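Local coordinates for 3-keto-5-aminohexanoate cleavage enzyme (Burkholderia xenovorans LB400, PDB 3E49), which probably catalyses the zinc-dependent cleavage of 3-keto-5-aminohexanoate or a related beta-keto acid, using a TIM-barrel fold, at residues 8-13 and 282-287; 252-257 and 278-283. One frame throughout, in Å; residues are numbered along the deposited sequence.

In the fold
From the N terminus the chain soon enters strand 10-13, the first of the eight parallel strands of the TIM barrel, and reaches the last, strand 253-256, before turning back through helix 273-286 outside the barrel. Interaction 2 closes the short loop, joining that last strand to the helix that follows it. Interaction 1 closes the long one, bringing the next turn of the same helix against the start of the first strand, so interaction 2 nests within its span. The two contacts are neighbours: strands 10-13 and 253-256 pair side by side, with Thr-11 N and O probably bonded to Val-254 O and Val-256 N. One helix thus covers the seam where the barrel closes.

Interaction 1. Residues 8-13 and 282-287; sequences VIITCA and QVIEGL
Val-8 and Ile-10 meet Ile-284 through a single methyl group, CD1 at the end of the isoleucine chain. From one side Val-8 approaches tip to tip, its CG1 lying 3.9 Å from Ile-284 CD1. Ile-10 comes in at a slant, with its own CD1 also 3.9 Å from Ile-284 CD1 and its CG1 just behind. The reach of Ile-284 follows from its shape: CG1 lies anti to the carbonyl carbon (chi1 -68°) and the chain then runs on extended, carrying CD1 away from the helix toward the strand. This buried cluster is the close part of the contact, and the CA atoms of Val-8 and Ile-284 stay 7.8 Å apart. The helix has a different character around Glu-285, which is exposed and forms a salt bridge with Lys-279 of the second subunit. In segment 8-13, Val-8 has backbone hydrogen bonds to Glu-290 and Ala-292, and Ile-9 has one to Val-254. Contact between methyl and methylene groups carries no directional preference, which implies that exclusion of water and fit of shape join helix 273-286 to the barrel's first strand here, while these backbone bonds probably fix where the strand lies.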
ATOM      1  N   VAL A   8     -14.145   5.588  20.960  1.00 29.55           N
ATOM      2  CA  VAL A   8     -14.439   6.135  19.645  1.00 26.44           C
ATOM      3  C   VAL A   8     -15.229   7.427  19.683  1.00 25.09           C
ATOM      4  O   VAL A   8     -16.356   7.465  20.194  1.00 24.34           O
ATOM      5  CB  VAL A   8     -15.236   5.109  18.814  1.00 25.36           C
ATOM      6  CG1 VAL A   8     -15.403   5.561  17.395  1.00 22.87           C
ATOM      7  CG2 VAL A   8     -14.504   3.761  18.868  1.00 25.66           C
ATOM      8  N   ILE A   9     -14.652   8.468  19.103  1.00 23.99           N
ATOM      9  CA  ILE A   9     -15.336   9.722  18.963  1.00 23.26           C
ATOM     10  C   ILE A   9     -16.242   9.655  17.761  1.00 24.37           C
ATOM     11  O   ILE A   9     -15.751   9.502  16.637  1.00 23.88           O
ATOM     12  CB  ILE A   9     -14.387  10.897  18.714  1.00 23.55           C
ATOM     13  CG1 ILE A   9     -13.380  11.047  19.865  1.00 24.17           C
ATOM     14  CG2 ILE A   9     -15.198  12.196  18.480  1.00 23.27           C
ATOM     15  CD1 ILE A   9     -12.187  11.894  19.503  1.00 23.01           C
ATOM     16  N   ILE A  10     -17.541   9.839  17.982  1.00 23.53           N
ATOM     17  CA  ILE A  10     -18.497   9.921  16.872  1.00 22.62           C
ATOM     18  C   ILE A  10     -18.802  11.401  16.618  1.00 23.24           C
ATOM     19  O   ILE A  10     -19.259  12.115  17.528  1.00 23.01           O
ATOM     20  CB  ILE A  10     -19.809   9.225  17.195  1.00 22.94           C
ATOM     21  CG1 ILE A  10     -19.563   7.729  17.512  1.00 21.98           C
ATOM     22  CG2 ILE A  10     -20.839   9.492  16.114  1.00 20.98           C
ATOM     23  CD1 ILE A  10     -20.791   6.961  17.929  1.00 21.12           C
ATOM     24  N   THR A  11     -18.501  11.852  15.409  1.00 21.82           N
ATOM     25  CA  THR A  11     -18.885  13.179  14.963  1.00 22.50           C
ATOM     26  C   THR A  11     -20.154  13.034  14.120  1.00 24.44           C
ATOM     27  O   THR A  11     -20.243  12.133  13.235  1.00 22.13           O
ATOM     28  CB  THR A  11     -17.813  13.874  14.150  1.00 22.32           C
ATOM     29  OG1 THR A  11     -16.676  14.138  14.989  1.00 25.36           O
ATOM     30  CG2 THR A  11     -18.368  15.187  13.555  1.00 19.11           C
ATOM     31  N   CYS A  12     -21.140  13.907  14.385  1.00 24.71           N
ATOM     32  CA  CYS A  12     -22.334  13.938  13.572  1.00 25.15           C
ATOM     33  C   CYS A  12     -22.473  15.317  12.880  1.00 26.21           C
ATOM     34  O   CYS A  12     -22.591  16.318  13.530  1.00 26.53           O
ATOM     35  CB  CYS A  12     -23.566  13.611  14.394  1.00 27.65           C
ATOM     36  SG  CYS A  12     -24.975  13.330  13.304  1.00 27.34           S
ATOM     37  N   ALA A  13     -22.437  15.330  11.552  1.00 24.44           N
ATOM     38  CA  ALA A  13     -22.579  16.528  10.726  1.00 24.85           C
ATOM     39  C   ALA A  13     -24.053  16.550  10.333  1.00 26.84           C
ATOM     40  O   ALA A  13     -24.485  15.841   9.410  1.00 23.26           O
ATOM     41  CB  ALA A  13     -21.692  16.424   9.496  1.00 24.99           C
ATOM     42  N   GLN A 282     -23.627   0.021  16.028  1.00 22.09           N
ATOM     43  CA  GLN A 282     -23.767  -1.436  15.931  1.00 24.02           C
ATOM     44  C   GLN A 282     -22.392  -2.050  15.634  1.00 21.98           C
ATOM     45  O   GLN A 282     -22.005  -3.063  16.222  1.00 20.78           O
ATOM     46  CB  GLN A 282     -24.737  -1.793  14.788  1.00 23.81           C
ATOM     47  CG  GLN A 282     -26.205  -1.493  15.099  1.00 31.07           C
ATOM     48  CD  GLN A 282     -27.196  -1.997  14.032  1.00 34.20           C
ATOM     49  OE1 GLN A 282     -26.847  -2.205  12.862  1.00 44.00           O
ATOM     50  NE2 GLN A 282     -28.450  -2.174  14.442  1.00 47.93           N
ATOM     51  N   VAL A 283     -21.669  -1.417  14.722  1.00 23.66           N
ATOM     52  CA  VAL A 283     -20.281  -1.796  14.383  1.00 23.03           C
ATOM     53  C   VAL A 283     -19.345  -1.589  15.561  1.00 24.35           C
ATOM     54  O   VAL A 283     -18.586  -2.488  15.962  1.00 23.54           O
ATOM     55  CB  VAL A 283     -19.788  -1.050  13.141  1.00 24.80           C
ATOM     56  CG1 VAL A 283     -18.300  -1.434  12.829  1.00 20.64           C
ATOM     57  CG2 VAL A 283     -20.719  -1.352  11.960  1.00 20.51           C
ATOM     58  N   ILE A 284     -19.397  -0.407  16.137  1.00 24.24           N
ATOM     59  CA  ILE A 284     -18.563  -0.101  17.338  1.00 23.66           C
ATOM     60  C   ILE A 284     -18.740  -1.176  18.406  1.00 25.54           C
ATOM     61  O   ILE A 284     -17.771  -1.749  18.875  1.00 24.68           O
ATOM     62  CB  ILE A 284     -18.847   1.323  17.829  1.00 23.25           C
ATOM     63  CG1 ILE A 284     -18.327   2.334  16.779  1.00 27.56           C
ATOM     64  CG2 ILE A 284     -18.193   1.600  19.268  1.00 23.12           C
ATOM     65  CD1 ILE A 284     -18.811   3.791  16.948  1.00 23.59           C
ATOM     66  N   GLU A 285     -19.982  -1.486  18.747  1.00 28.38           N
ATOM     67  CA  GLU A 285     -20.287  -2.523  19.731  1.00 27.47           C
ATOM     68  C   GLU A 285     -19.776  -3.918  19.331  1.00 25.84           C
ATOM     69  O   GLU A 285     -19.242  -4.644  20.148  1.00 24.77           O
ATOM     70  CB  GLU A 285     -21.811  -2.558  19.992  1.00 29.91           C
ATOM     71  CG  GLU A 285     -22.312  -3.637  21.013  1.00 36.27           C
ATOM     72  CD  GLU A 285     -21.568  -3.585  22.361  1.00 45.84           C
ATOM     73  OE1 GLU A 285     -21.145  -2.468  22.766  1.00 51.40           O
ATOM     74  OE2 GLU A 285     -21.416  -4.663  23.011  1.00 51.31           O
ATOM     75  N   GLY A 286     -20.023  -4.318  18.079  1.00 24.79           N
ATOM     76  CA  GLY A 286     -19.494  -5.588  17.517  1.00 26.00           C
ATOM     77  C   GLY A 286     -17.984  -5.683  17.706  1.00 24.06           C
ATOM     78  O   GLY A 286     -17.457  -6.748  18.056  1.00 24.64           O
ATOM     79  N   LEU A 287     -17.307  -4.558  17.525  1.00 21.06           N
ATOM     80  CA  LEU A 287     -15.876  -4.465  17.719  1.00 22.89           C
ATOM     81  C   LEU A 287     -15.470  -4.409  19.195  1.00 25.05           C
ATOM     82  O   LEU A 287     -14.294  -4.324  19.477  1.00 25.65           O
ATOM     83  CB  LEU A 287     -15.322  -3.223  17.016  1.00 24.69           C
ATOM     84  CG  LEU A 287     -15.291  -3.288  15.475  1.00 20.06           C
ATOM     85  CD1 LEU A 287     -15.168  -1.849  14.929  1.00 18.53           C
ATOM     86  CD2 LEU A 287     -14.149  -4.181  15.030  1.00 22.74           C
TER

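Interaction 2. Residues 252-257 and 278-283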
ATOM      1  N   ALA A 252      -9.526   4.164  14.625  1.00 22.31           N
ATOM      2  CA  ALA A 252      -9.928   5.512  14.244  1.00 22.88           C
ATOM      3  C   ALA A 252     -11.283   5.926  14.859  1.00 21.82           C
ATOM      4  O   ALA A 252     -12.030   5.108  15.429  1.00 22.43           O
ATOM      5  CB  ALA A 252     -10.041   5.619  12.746  1.00 23.44           C
ATOM      6  N   ASN A 253     -11.583   7.210  14.680  1.00 22.34           N
ATOM      7  CA  ASN A 253     -12.823   7.812  15.096  1.00 23.31           C
ATOM      8  C   ASN A 253     -13.704   7.935  13.883  1.00 22.98           C
ATOM      9  O   ASN A 253     -13.240   7.716  12.777  1.00 23.37           O
ATOM     10  CB  ASN A 253     -12.512   9.121  15.772  1.00 23.78           C
ATOM     11  CG  ASN A 253     -11.621   8.888  16.957  1.00 27.47           C
ATOM     12  OD1 ASN A 253     -12.059   8.302  17.958  1.00 26.60           O
ATOM     13  ND2 ASN A 253     -10.357   9.276  16.838  1.00 23.90           N
ATOM     14  N   VAL A 254     -14.978   8.252  14.074  1.00 23.02           N
ATOM     15  CA  VAL A 254     -15.925   8.181  12.945  1.00 21.64           C
ATOM     16  C   VAL A 254     -16.823   9.407  12.775  1.00 21.52           C
ATOM     17  O   VAL A 254     -17.203  10.042  13.744  1.00 20.47           O
ATOM     18  CB  VAL A 254     -16.816   6.938  13.123  1.00 23.01           C
ATOM     19  CG1 VAL A 254     -15.949   5.658  13.151  1.00 22.74           C
ATOM     20  CG2 VAL A 254     -17.679   7.037  14.432  1.00 19.10           C
ATOM     21  N   ARG A 255     -17.232   9.689  11.550  1.00 19.11           N
ATOM     22  CA  ARG A 255     -18.133  10.804  11.271  1.00 19.57           C
ATOM     23  C   ARG A 255     -19.305  10.299  10.492  1.00 23.13           C
ATOM     24  O   ARG A 255     -19.131   9.587   9.499  1.00 20.79           O
ATOM     25  CB  ARG A 255     -17.464  11.952  10.523  1.00 19.12           C
ATOM     26  CG  ARG A 255     -18.395  13.041  10.094  1.00 17.46           C
ATOM     27  CD  ARG A 255     -17.675  14.257   9.685  1.00 20.56           C
ATOM     28  NE  ARG A 255     -18.524  15.099   8.860  1.00 21.57           N
ATOM     29  CZ  ARG A 255     -18.197  16.289   8.395  1.00 22.75           C
ATOM     30  NH1 ARG A 255     -17.079  16.886   8.754  1.00 26.47           N
ATOM     31  NH2 ARG A 255     -19.027  16.903   7.588  1.00 27.07           N
ATOM     32  N   VAL A 256     -20.489  10.647  10.982  1.00 22.97           N
ATOM     33  CA  VAL A 256     -21.743  10.322  10.313  1.00 23.03           C
ATOM     34  C   VAL A 256     -22.559  11.630  10.156  1.00 25.04           C
ATOM     35  O   VAL A 256     -22.084  12.703  10.506  1.00 24.74           O
ATOM     36  CB  VAL A 256     -22.530   9.191  11.018  1.00 21.38           C
ATOM     37  CG1 VAL A 256     -21.688   7.894  11.048  1.00 18.56           C
ATOM     38  CG2 VAL A 256     -22.951   9.578  12.449  1.00 21.41           C
ATOM     39  N   GLY A 257     -23.769  11.526   9.617  1.00 23.57           N
ATOM     40  CA  GLY A 257     -24.651  12.683   9.458  1.00 24.05           C
ATOM     41  C   GLY A 257     -25.267  12.898   8.102  1.00 25.28           C
ATOM     42  O   GLY A 257     -24.682  12.543   7.097  1.00 25.23           O
ATOM     43  N   ARG A 278     -26.722   5.512  15.470  1.00 22.37           N
ATOM     44  CA  ARG A 278     -27.047   4.148  15.945  1.00 24.79           C
ATOM     45  C   ARG A 278     -26.473   3.069  15.054  1.00 23.97           C
ATOM     46  O   ARG A 278     -26.021   2.037  15.534  1.00 25.32           O
ATOM     47  CB  ARG A 278     -28.562   3.954  16.098  1.00 26.22           C
ATOM     48  CG  ARG A 278     -29.146   4.734  17.271  1.00 23.94           C
ATOM     49  CD  ARG A 278     -30.588   4.353  17.590  1.00 25.12           C
ATOM     50  NE  ARG A 278     -31.520   4.714  16.538  1.00 27.31           N
ATOM     51  CZ  ARG A 278     -32.112   5.884  16.407  1.00 28.02           C
ATOM     52  NH1 ARG A 278     -31.899   6.857  17.287  1.00 32.34           N
ATOM     53  NH2 ARG A 278     -32.935   6.068  15.389  1.00 28.24           N
ATOM     54  N   LYS A 279     -26.476   3.304  13.757  1.00 25.64           N
ATOM     55  CA  LYS A 279     -25.975   2.311  12.817  1.00 25.63           C
ATOM     56  C   LYS A 279     -24.481   2.087  13.016  1.00 25.44           C
ATOM     57  O   LYS A 279     -24.047   0.959  13.144  1.00 25.98           O
ATOM     58  CB  LYS A 279     -26.294   2.712  11.377  1.00 25.27           C
ATOM     59  CG  LYS A 279     -26.322   1.569  10.363  1.00 31.45           C
ATOM     60  CD  LYS A 279     -27.467   0.615  10.706  1.00 39.44           C
ATOM     61  CE  LYS A 279     -27.600  -0.537   9.743  1.00 40.13           C
ATOM     62  NZ  LYS A 279     -28.361  -1.692  10.382  1.00 40.42           N
ATOM     63  N   ILE A 280     -23.694   3.148  13.109  1.00 25.40           N
ATOM     64  CA  ILE A 280     -22.250   2.985  13.312  1.00 22.41           C
ATOM     65  C   ILE A 280     -21.979   2.409  14.689  1.00 23.87           C
ATOM     66  O   ILE A 280     -21.015   1.679  14.886  1.00 25.02           O
ATOM     67  CB  ILE A 280     -21.422   4.269  13.018  1.00 21.46           C
ATOM     68  CG1 ILE A 280     -19.928   3.891  12.793  1.00 24.13           C
ATOM     69  CG2 ILE A 280     -21.635   5.401  14.144  1.00 20.13           C
ATOM     70  CD1 ILE A 280     -19.643   2.909  11.567  1.00 20.01           C
ATOM     71  N   ARG A 281     -22.853   2.697  15.644  1.00 23.17           N
ATOM     72  CA  ARG A 281     -22.700   2.119  16.943  1.00 23.51           C
ATOM     73  C   ARG A 281     -22.891   0.591  16.981  1.00 22.45           C
ATOM     74  O   ARG A 281     -22.283  -0.073  17.799  1.00 22.08           O
ATOM     75  CB  ARG A 281     -23.553   2.860  17.981  1.00 24.62           C
ATOM     76  CG  ARG A 281     -22.970   4.185  18.324  1.00 28.39           C
ATOM     77  CD  ARG A 281     -23.768   4.760  19.453  1.00 31.11           C
ATOM     78  NE  ARG A 281     -23.769   3.844  20.586  1.00 30.29           N
ATOM     79  CZ  ARG A 281     -24.717   3.806  21.514  1.00 35.20           C
ATOM     80  NH1 ARG A 281     -25.781   4.571  21.429  1.00 35.75           N
ATOM     81  NH2 ARG A 281     -24.640   2.941  22.485  1.00 32.61           N
ATOM     82  N   GLN A 282     -23.627   0.021  16.028  1.00 22.09           N
ATOM     83  CA  GLN A 282     -23.767  -1.436  15.931  1.00 24.02           C
ATOM     84  C   GLN A 282     -22.392  -2.050  15.634  1.00 21.98           C
ATOM     85  O   GLN A 282     -22.005  -3.063  16.222  1.00 20.78           O
ATOM     86  CB  GLN A 282     -24.737  -1.793  14.788  1.00 23.81           C
ATOM     87  CG  GLN A 282     -26.205  -1.493  15.099  1.00 31.07           C
ATOM     88  CD  GLN A 282     -27.196  -1.997  14.032  1.00 34.20           C
ATOM     89  OE1 GLN A 282     -26.847  -2.205  12.862  1.00 44.00           O
ATOM     90  NE2 GLN A 282     -28.450  -2.174  14.442  1.00 47.93           N
ATOM     91  N   VAL A 283     -21.669  -1.417  14.722  1.00 23.66           N
ATOM     92  CA  VAL A 283     -20.281  -1.796  14.383  1.00 23.03           C
ATOM     93  C   VAL A 283     -19.345  -1.589  15.561  1.00 24.35           C
ATOM     94  O   VAL A 283     -18.586  -2.488  15.962  1.00 23.54           O
ATOM     95  CB  VAL A 283     -19.788  -1.050  13.141  1.00 24.80           C
ATOM     96  CG1 VAL A 283     -18.300  -1.434  12.829  1.00 20.64           C
ATOM     97  CG2 VAL A 283     -20.719  -1.352  11.960  1.00 20.51           C
TER
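Ile-280 lies against Val-254 and Val-256, two alternate residues of strand 253-256 whose side chains point from the barrel wall toward the helix. Its CG2 methyl sits between the two valines. It is closest to Val-256, whose CG1 is 4.0 Å from Ile-280 CG2 and 4.1 Å from Ile-280 CB, the two side chains passing at a slant, and it lies close to Val-254 CG2 as well. The other branch adds the nearest approach to Val-254, with Ile-280 CG1 4.2 Å from Val-254 CG2. The first torsion of Ile-280 sets this up: with CG1 anti to the backbone N (chi1 -161°), CG2 is turned toward the strand between the valines. All three residues are buried, and the contact is wholly apolar.

Beyond this first shell, alternation along the strand puts Arg-255 on the other face, directed away from the helix, where it forms salt bridges with Glu-170 and Asp-260. The side chain of Val-256 is about 13 Å from the zinc ion. On the helix, Lys-279 leads its amine away from the strand and toward Gln-282, with NZ 3.0 Å from Gln-282 OE1. The amine is tilted 29° from the carbonyl plane, and the C=O···N angle is 128°. The same NZ also bonds the backbone O of Glu-285 of the second subunit, and the helix face turned from the barrel takes part in the subunit interface.

Helix 240-248 flanks the contact: Ala-244 touches both Val-254 and Ile-280, and Ser-245 touches Ile-280. Val-8 and Ile-10 also touch Val-254. Strand 253-256 lies between strands 10-13 and 229-235, with helix 273-286 packed on its outer side, the usual layering of a TIM barrel.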